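Local coordinates for protein V-type ATP synthase alpha chain (Nanoarchaeum equitans Kin4-M, PDB 5BN3) that forms the alpha chain (V-ATPase subunit A) of a V-type ATP synthase, a multidomain protein that binds adenosine-5'-diphosphate through its P-loop nucleotide-binding domain and part of its C-terminal domain, at residues A[242-247]-A[313-318]; A[75-80]-A[276-281]; A[140-145]-A[305-310]. One frame throughout, in Å; residues are numbered along the deposited sequence.

Interaction 1 (A[242-247]-A[313-318])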
# COMPACT_ATOMS: atom_id res chain seq x y z
N SER A 242 23.25 17.16 -34.84
CA SER A 242 22.69 18.39 -34.29
C SER A 242 23.68 19.54 -34.39
O SER A 242 24.90 19.33 -34.34
CB SER A 242 22.30 18.17 -32.82
OG SER A 242 21.64 19.29 -32.28
N ASP A 243 23.16 20.76 -34.53
CA ASP A 243 24.01 21.95 -34.56
C ASP A 243 24.50 22.30 -33.16
O ASP A 243 25.67 22.64 -32.96
CB ASP A 243 23.25 23.14 -35.15
CG ASP A 243 22.86 22.92 -36.60
OD1 ASP A 243 23.71 22.45 -37.38
OD2 ASP A 243 21.70 23.22 -36.95
N ILE A 244 23.58 22.22 -32.20
CA ILE A 244 23.87 22.60 -30.82
C ILE A 244 23.40 21.51 -29.86
O ILE A 244 22.33 20.93 -30.04
CB ILE A 244 23.17 23.94 -30.46
CG1 ILE A 244 23.72 25.07 -31.32
CG2 ILE A 244 23.36 24.27 -28.98
CD1 ILE A 244 25.19 25.36 -31.07
N VAL A 245 24.22 21.21 -28.85
CA VAL A 245 23.85 20.27 -27.80
C VAL A 245 23.89 20.96 -26.44
O VAL A 245 24.89 21.59 -26.08
CB VAL A 245 24.81 19.06 -27.77
CG1 VAL A 245 24.51 18.17 -26.57
CG2 VAL A 245 24.70 18.27 -29.05
N ILE A 246 22.79 20.87 -25.70
CA ILE A 246 22.75 21.41 -24.34
C ILE A 246 22.53 20.28 -23.34
O ILE A 246 21.49 19.62 -23.36
CB ILE A 246 21.63 22.45 -24.20
CG1 ILE A 246 21.90 23.62 -25.15
CG2 ILE A 246 21.53 22.94 -22.76
CD1 ILE A 246 20.70 24.48 -25.39
N TYR A 247 23.52 20.05 -22.48
CA TYR A 247 23.40 19.02 -21.46
C TYR A 247 23.10 19.65 -20.11
O TYR A 247 23.91 20.41 -19.57
CB TYR A 247 24.69 18.18 -21.38
CG TYR A 247 24.49 16.86 -20.67
CD1 TYR A 247 24.55 16.78 -19.28
CD2 TYR A 247 24.24 15.70 -21.38
CE1 TYR A 247 24.36 15.58 -18.63
CE2 TYR A 247 24.06 14.50 -20.74
CZ TYR A 247 24.12 14.44 -19.37
OH TYR A 247 23.93 13.24 -18.73
N TYR A 313 18.64 26.92 -36.25
CA TYR A 313 19.49 25.76 -36.02
C TYR A 313 18.70 24.61 -35.38
O TYR A 313 17.61 24.81 -34.85
CB TYR A 313 20.68 26.13 -35.12
CG TYR A 313 21.76 26.93 -35.82
CD1 TYR A 313 22.47 26.39 -36.87
CD2 TYR A 313 22.08 28.21 -35.39
CE1 TYR A 313 23.47 27.11 -37.51
CE2 TYR A 313 23.08 28.94 -36.01
CZ TYR A 313 23.77 28.39 -37.07
OH TYR A 313 24.76 29.10 -37.70
N SER A 314 19.26 23.41 -35.46
CA SER A 314 18.69 22.25 -34.78
C SER A 314 19.42 22.07 -33.45
O SER A 314 20.65 22.10 -33.39
CB SER A 314 18.81 20.99 -35.63
OG SER A 314 20.17 20.62 -35.82
N VAL A 315 18.64 21.91 -32.38
CA VAL A 315 19.18 21.85 -31.03
C VAL A 315 18.64 20.61 -30.32
O VAL A 315 17.50 20.21 -30.55
CB VAL A 315 18.78 23.10 -30.22
CG1 VAL A 315 19.46 23.11 -28.85
CG2 VAL A 315 19.12 24.36 -30.98
N VAL A 316 19.47 19.99 -29.48
CA VAL A 316 18.99 18.95 -28.59
C VAL A 316 19.30 19.31 -27.14
O VAL A 316 20.41 19.75 -26.82
CB VAL A 316 19.56 17.55 -28.94
CG1 VAL A 316 21.07 17.58 -29.00
CG2 VAL A 316 19.08 16.50 -27.94
N VAL A 317 18.31 19.16 -26.27
CA VAL A 317 18.51 19.34 -24.84
C VAL A 317 18.40 17.99 -24.14
O VAL A 317 17.39 17.29 -24.29
CB VAL A 317 17.47 20.30 -24.23
CG1 VAL A 317 17.50 20.23 -22.72
CG2 VAL A 317 17.74 21.72 -24.68
N ASN A 318 19.44 17.62 -23.40
CA ASN A 318 19.40 16.44 -22.55
C ASN A 318 19.25 16.87 -21.09
O ASN A 318 20.06 17.65 -20.59
CB ASN A 318 20.67 15.60 -22.71
CG ASN A 318 20.93 15.18 -24.15
OD1 ASN A 318 21.63 15.86 -24.90
ND2 ASN A 318 20.36 14.04 -24.54

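Interaction 2 (A[75-80]-A[276-281])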
# COMPACT_ATOMS: atom_id res chain seq x y z
N LEU A 75 28.50 31.38 -24.63
CA LEU A 75 27.84 30.22 -24.02
C LEU A 75 28.50 28.91 -24.44
O LEU A 75 28.70 28.01 -23.62
CB LEU A 75 26.36 30.19 -24.39
CG LEU A 75 25.47 31.32 -23.87
CD1 LEU A 75 24.08 31.23 -24.47
CD2 LEU A 75 25.40 31.27 -22.36
N LEU A 76 28.85 28.82 -25.72
CA LEU A 76 29.38 27.58 -26.29
C LEU A 76 30.70 27.14 -25.65
O LEU A 76 31.56 27.97 -25.33
CB LEU A 76 29.55 27.72 -27.81
CG LEU A 76 28.26 27.94 -28.60
CD1 LEU A 76 28.53 28.06 -30.10
CD2 LEU A 76 27.30 26.81 -28.33
N ALA A 77 30.83 25.83 -25.46
CA ALA A 77 32.03 25.20 -24.88
C ALA A 77 32.29 25.58 -23.43
O ALA A 77 33.38 25.33 -22.91
CB ALA A 77 33.26 25.49 -25.75
N ASN A 78 31.29 26.16 -22.77
CA ASN A 78 31.44 26.56 -21.37
C ASN A 78 30.45 25.86 -20.44
O ASN A 78 29.43 25.33 -20.88
CB ASN A 78 31.32 28.08 -21.24
CG ASN A 78 32.58 28.80 -21.68
OD1 ASN A 78 33.68 28.50 -21.22
ND2 ASN A 78 32.42 29.74 -22.60
N ILE A 79 30.77 25.86 -19.15
CA ILE A 79 29.91 25.25 -18.14
C ILE A 79 29.37 26.29 -17.17
O ILE A 79 30.12 27.14 -16.67
CB ILE A 79 30.63 24.10 -17.40
CG1 ILE A 79 29.72 23.47 -16.34
CG2 ILE A 79 31.94 24.58 -16.78
CD1 ILE A 79 30.30 22.22 -15.70
N PHE A 80 28.07 26.24 -16.91
CA PHE A 80 27.41 27.22 -16.05
C PHE A 80 26.63 26.51 -14.96
O PHE A 80 26.32 25.32 -15.09
CB PHE A 80 26.47 28.09 -16.88
CG PHE A 80 27.13 28.78 -18.04
CD1 PHE A 80 27.25 28.14 -19.27
CD2 PHE A 80 27.65 30.06 -17.91
CE1 PHE A 80 27.86 28.76 -20.34
CE2 PHE A 80 28.26 30.69 -18.98
CZ PHE A 80 28.37 30.04 -20.19
N LEU A 276 33.91 18.19 -30.18
CA LEU A 276 32.53 18.20 -29.71
C LEU A 276 32.21 19.37 -28.78
O LEU A 276 31.09 19.88 -28.78
CB LEU A 276 32.19 16.89 -29.00
CG LEU A 276 32.24 15.61 -29.83
CD1 LEU A 276 31.76 14.42 -29.02
CD2 LEU A 276 31.40 15.77 -31.07
N MET A 277 33.19 19.79 -27.99
CA MET A 277 32.97 20.83 -27.00
C MET A 277 32.48 22.15 -27.60
O MET A 277 31.70 22.87 -26.97
CB MET A 277 34.26 21.06 -26.19
CG MET A 277 34.01 21.62 -24.80
SD MET A 277 33.09 20.46 -23.76
CE MET A 277 31.91 21.58 -23.01
N TYR A 278 32.91 22.46 -28.82
CA TYR A 278 32.58 23.75 -29.43
C TYR A 278 31.10 23.91 -29.80
O TYR A 278 30.65 25.02 -30.07
CB TYR A 278 33.47 24.01 -30.65
CG TYR A 278 34.91 24.30 -30.32
CD1 TYR A 278 35.28 24.78 -29.08
CD2 TYR A 278 35.91 24.10 -31.27
CE1 TYR A 278 36.60 25.05 -28.78
CE2 TYR A 278 37.23 24.37 -30.99
CZ TYR A 278 37.57 24.84 -29.74
OH TYR A 278 38.89 25.12 -29.44
N ARG A 279 30.35 22.80 -29.82
CA ARG A 279 28.91 22.85 -30.09
C ARG A 279 28.11 22.57 -28.83
O ARG A 279 26.88 22.49 -28.87
CB ARG A 279 28.52 21.83 -31.17
CG ARG A 279 28.49 20.38 -30.67
CD ARG A 279 27.76 19.46 -31.64
NE ARG A 279 27.65 18.09 -31.12
CZ ARG A 279 26.98 17.12 -31.72
NH1 ARG A 279 26.35 17.35 -32.87
NH2 ARG A 279 26.94 15.91 -31.18
N THR A 280 28.81 22.44 -27.70
CA THR A 280 28.18 21.99 -26.46
C THR A 280 28.09 23.08 -25.39
O THR A 280 29.04 23.85 -25.19
CB THR A 280 28.94 20.78 -25.90
OG1 THR A 280 29.04 19.77 -26.91
CG2 THR A 280 28.22 20.21 -24.68
N ILE A 281 26.94 23.15 -24.72
CA ILE A 281 26.77 24.01 -23.56
C ILE A 281 26.40 23.15 -22.36
O ILE A 281 25.47 22.33 -22.43
CB ILE A 281 25.66 25.05 -23.79
CG1 ILE A 281 25.96 25.89 -25.03
CG2 ILE A 281 25.51 25.96 -22.57
CD1 ILE A 281 24.86 26.85 -25.40

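Interaction 3 (A[140-145]-A[305-310])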
# COMPACT_ATOMS: atom_id res chain seq x y z
N PHE A 140 31.73 27.97 -35.02
CA PHE A 140 30.28 28.00 -35.14
C PHE A 140 29.79 29.38 -35.58
O PHE A 140 30.19 30.39 -35.01
CB PHE A 140 29.62 27.61 -33.81
CG PHE A 140 28.13 27.48 -33.89
CD1 PHE A 140 27.54 26.31 -34.33
CD2 PHE A 140 27.31 28.54 -33.52
CE1 PHE A 140 26.17 26.18 -34.40
CE2 PHE A 140 25.93 28.42 -33.59
CZ PHE A 140 25.36 27.24 -34.03
N GLU A 141 28.93 29.41 -36.59
CA GLU A 141 28.35 30.67 -37.05
C GLU A 141 27.21 31.11 -36.13
O GLU A 141 26.04 30.75 -36.34
CB GLU A 141 27.85 30.56 -38.49
CG GLU A 141 27.26 31.85 -39.03
CD GLU A 141 26.64 31.70 -40.41
OE1 GLU A 141 25.40 31.78 -40.51
OE2 GLU A 141 27.39 31.52 -41.39
N HIS A 142 27.55 31.88 -35.10
CA HIS A 142 26.54 32.40 -34.19
C HIS A 142 25.79 33.54 -34.85
O HIS A 142 26.38 34.55 -35.24
CB HIS A 142 27.20 32.88 -32.89
CG HIS A 142 26.24 33.07 -31.76
ND1 HIS A 142 26.49 32.61 -30.49
CD2 HIS A 142 25.04 33.69 -31.70
CE1 HIS A 142 25.48 32.92 -29.70
NE2 HIS A 142 24.58 33.58 -30.41
N ARG A 143 24.48 33.37 -35.00
CA ARG A 143 23.65 34.38 -35.63
C ARG A 143 23.08 35.35 -34.60
O ARG A 143 22.33 34.95 -33.70
CB ARG A 143 22.55 33.72 -36.46
CG ARG A 143 23.11 32.98 -37.68
CD ARG A 143 22.15 31.95 -38.23
NE ARG A 143 22.79 31.15 -39.29
CZ ARG A 143 22.28 30.05 -39.81
NH1 ARG A 143 21.11 29.58 -39.39
NH2 ARG A 143 22.93 29.40 -40.76
N ILE A 144 23.45 36.61 -34.74
CA ILE A 144 22.98 37.64 -33.82
C ILE A 144 21.56 38.04 -34.21
O ILE A 144 21.34 38.77 -35.17
CB ILE A 144 23.90 38.88 -33.83
CG1 ILE A 144 25.36 38.45 -33.66
CG2 ILE A 144 23.49 39.86 -32.74
CD1 ILE A 144 25.63 37.64 -32.40
N ILE A 145 20.59 37.52 -33.46
CA ILE A 145 19.19 37.83 -33.71
C ILE A 145 18.72 38.91 -32.74
O ILE A 145 18.94 38.81 -31.53
CB ILE A 145 18.29 36.57 -33.60
CG1 ILE A 145 18.57 35.82 -32.30
CG2 ILE A 145 18.52 35.65 -34.79
CD1 ILE A 145 17.62 34.65 -32.07
N GLY A 305 18.13 26.74 -25.48
CA GLY A 305 17.78 25.88 -26.59
C GLY A 305 16.89 26.57 -27.60
O GLY A 305 17.10 26.46 -28.81
N GLU A 306 15.89 27.30 -27.10
CA GLU A 306 14.99 28.07 -27.95
C GLU A 306 15.76 29.16 -28.69
O GLU A 306 15.46 29.46 -29.84
CB GLU A 306 13.88 28.70 -27.12
CG GLU A 306 12.85 27.73 -26.57
CD GLU A 306 11.83 28.43 -25.70
OE1 GLU A 306 12.20 29.39 -24.99
OE2 GLU A 306 10.64 28.03 -25.72
N TYR A 307 16.73 29.75 -28.01
CA TYR A 307 17.54 30.84 -28.57
C TYR A 307 18.30 30.40 -29.82
O TYR A 307 18.30 31.10 -30.83
CB TYR A 307 18.50 31.38 -27.51
CG TYR A 307 19.54 32.35 -28.04
CD1 TYR A 307 19.18 33.59 -28.53
CD2 TYR A 307 20.89 32.02 -28.03
CE1 TYR A 307 20.13 34.48 -29.01
CE2 TYR A 307 21.85 32.89 -28.51
CZ TYR A 307 21.46 34.12 -28.99
OH TYR A 307 22.41 35.00 -29.46
N PHE A 308 18.94 29.24 -29.75
CA PHE A 308 19.67 28.73 -30.90
C PHE A 308 18.72 28.19 -31.96
O PHE A 308 19.02 28.22 -33.15
CB PHE A 308 20.69 27.68 -30.47
CG PHE A 308 21.94 28.26 -29.87
CD1 PHE A 308 22.95 28.76 -30.69
CD2 PHE A 308 22.12 28.30 -28.50
CE1 PHE A 308 24.10 29.30 -30.14
CE2 PHE A 308 23.27 28.83 -27.94
CZ PHE A 308 24.26 29.34 -28.77
N ARG A 309 17.56 27.70 -31.52
CA ARG A 309 16.49 27.31 -32.44
C ARG A 309 16.04 28.52 -33.27
O ARG A 309 15.80 28.40 -34.47
CB ARG A 309 15.31 26.75 -31.67
CG ARG A 309 14.10 26.41 -32.53
CD ARG A 309 12.82 26.43 -31.70
NE ARG A 309 12.53 27.78 -31.22
CZ ARG A 309 11.55 28.08 -30.36
NH1 ARG A 309 10.77 27.12 -29.88
NH2 ARG A 309 11.37 29.33 -29.98
N ASP A 310 15.95 29.67 -32.62
CA ASP A 310 15.50 30.89 -33.28
C ASP A 310 16.48 31.40 -34.34
O ASP A 310 16.12 32.21 -35.19
CB ASP A 310 15.24 31.99 -32.24
CG ASP A 310 14.05 31.68 -31.34
OD1 ASP A 310 13.20 30.85 -31.74
OD2 ASP A 310 13.96 32.28 -30.25

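Interaction 1 (A[242-247]-A[313-318])
Ile246 and its neighbours pair in parallel register with Val317 and its neighbours, and the pairing tightens along its length. In the buried half, Ile246 N reaches Val316 O at 2.9 Å almost straight (174°), and Asn318 N matches that length on Ile246 O. Ile244, Ile246, Val315 and Val317 share one face, where Ile246 CD1 rests 3.9 Å from Val315 CG1; helix 293-309 covers it. On the other face Val245 CG2 meets Val316 CG1 at 3.7 Å. Tyr247 sends its CD2 to Asn318 CB, while the amide ND2 of Asn318 turns to Asn233 of helix 229-239.

The opposite end is looser, and Ser242, Asp243 and Ser314 are partly exposed. There Asp243 supplements the backbone bond from Ile244 N to Ser314 O: its OD2 takes Ser314 N at 2.9 Å on the anti side, at the edge of the Tyr313 ring, and Ser314 OG weakly. Ser242 OG, swung anti to its own N (chi1 -174°), bonds Ile244 O from above the carbonyl plane; that oxygen also accepts Val316 N. Val315 belongs to a magnesium site. Strand 244-250 lies between 280-285 and 314-320 in a largely parallel sheet flanked by helices, as in P-loop NTPases.

Interaction 2 (A[75-80]-A[276-281])
Psi of Leu76 (141°) turns the Leu76-Ala77 peptide so that Ala77 N-H faces Thr280 O, and the positive phi of Ala77 (65°) then completes the type II turn from Leu75 to Asn78; Ile281, with CG1 beside its own N (chi1 -56°) and an extended chain, directs CD1 at Leu75 and Leu76. The Ala77 N to Thr280 O bond is short, 2.7 Å, and lies nearly along the C=O axis. Close by, Ala77 CA approaches Met277 O at 3.1 Å as a bent CA-H...O contact.

The methyl group of Ala77 packs against the 3-10 segment 276-279, nearest to Met277 O, touching Met277 CG and the edge of the Tyr278 ring, 4.0 Å from CD1. The bent chain of Met277 also brings its CE back against the Ala77 carbonyl. Leu76 straddles the end of that segment, its CB and CD1 each 3.7 Å from Tyr278 O, and its CD2 3.7 Å from Ile281 CG1. Ile281 CD1 in turn reaches Leu75 CB at 3.8 Å, next to Phe308 of helix 293-309.

The 3-10 turn is braced from within, since Thr280 OG1 and Arg279 N reach Leu276 O from opposite faces of its plane, the hydroxyl at 2.8 Å. Beyond the turn, strand 79-80 joins strand 280-285 as a parallel neighbour at one side of the nucleotide-binding sheet, Asn78 and Phe80 continuing the backbone pairing with Leu282 and Ala284. Within the two segments, one short backbone bond is surrounded by mostly apolar contacts, consistent with a join in which hydrophobic burial contributes much.

Interaction 3 (A[140-145]-A[305-310])
Strand 140-145 runs across helix 305-309 at 92°, with the two axes 10.2 Å apart at their closest, so that the gap is bridged mainly by side chains. His142 and Tyr307 make the polar link: NE2 and the phenol OH lie 2.8 Å apart in a nearly straight hydrogen bond, each group met at the edge of its ring, and either one could be the donor. The other imidazole nitrogen, ND1, is bonded to Glu137 of the adjoining strand, so bonds at both nitrogens fix the rotation of the ring. A carboxylate there would probably polarise the imidazole.

Phe308 comes over one face of the same ring. Its CE1 stands 3.8 Å above the His142 plane, offset toward the rim, and the two planes are inclined by 54°; together with Tyr307 these residues form an aromatic cluster. Phe140 extends it, with CE2 4.0 Å from Phe308 CE1, and its own ring also meets that of Tyr313. The cluster lies where an outer strand of the barrel-sandwich domain abuts a helix that flanks the largely parallel sheet of the nucleotide-binding domain.

Toward the C-terminal end of the strand the contact turns aliphatic. Ile145 places CG1 between its N and carbonyl carbon (chi1 50°), and the extended branch slides past Tyr307 in the opposite direction, CG1 reaching CE1 at 3.9 Å. The terminal CD1 goes further, to 3.6 Å from Asp310 CB. Arg309 turns the NE and NH2 side of its guanidinium to Asp310, both nitrogens bonding OD1, while OD2 forms a salt bridge with Arg188.

In the fold
From the N terminus, 75-80 comes first and closes its loop onto 276-281 in interaction 2. Residues 140-145 follow and reach forward to 305-310 (interaction 3), then 242-247 pairs with 313-318 (interaction 1). Every pair of loops crosses and none is nested. Interactions 1 and 2 share a sheet, where strand 244-250 lies between 280-285 and 314-320, and Arg279 bonds to Ser242 O. Helix 293-309, which lies between those two flanking strands in the chain, carries Phe308 against both Leu76 and Ile281, while Tyr313 OH bonds to Glu141 O. The contacts thus fasten the 75-80 turn and the barrel-sandwich domain to one side of the nucleotide-binding domain.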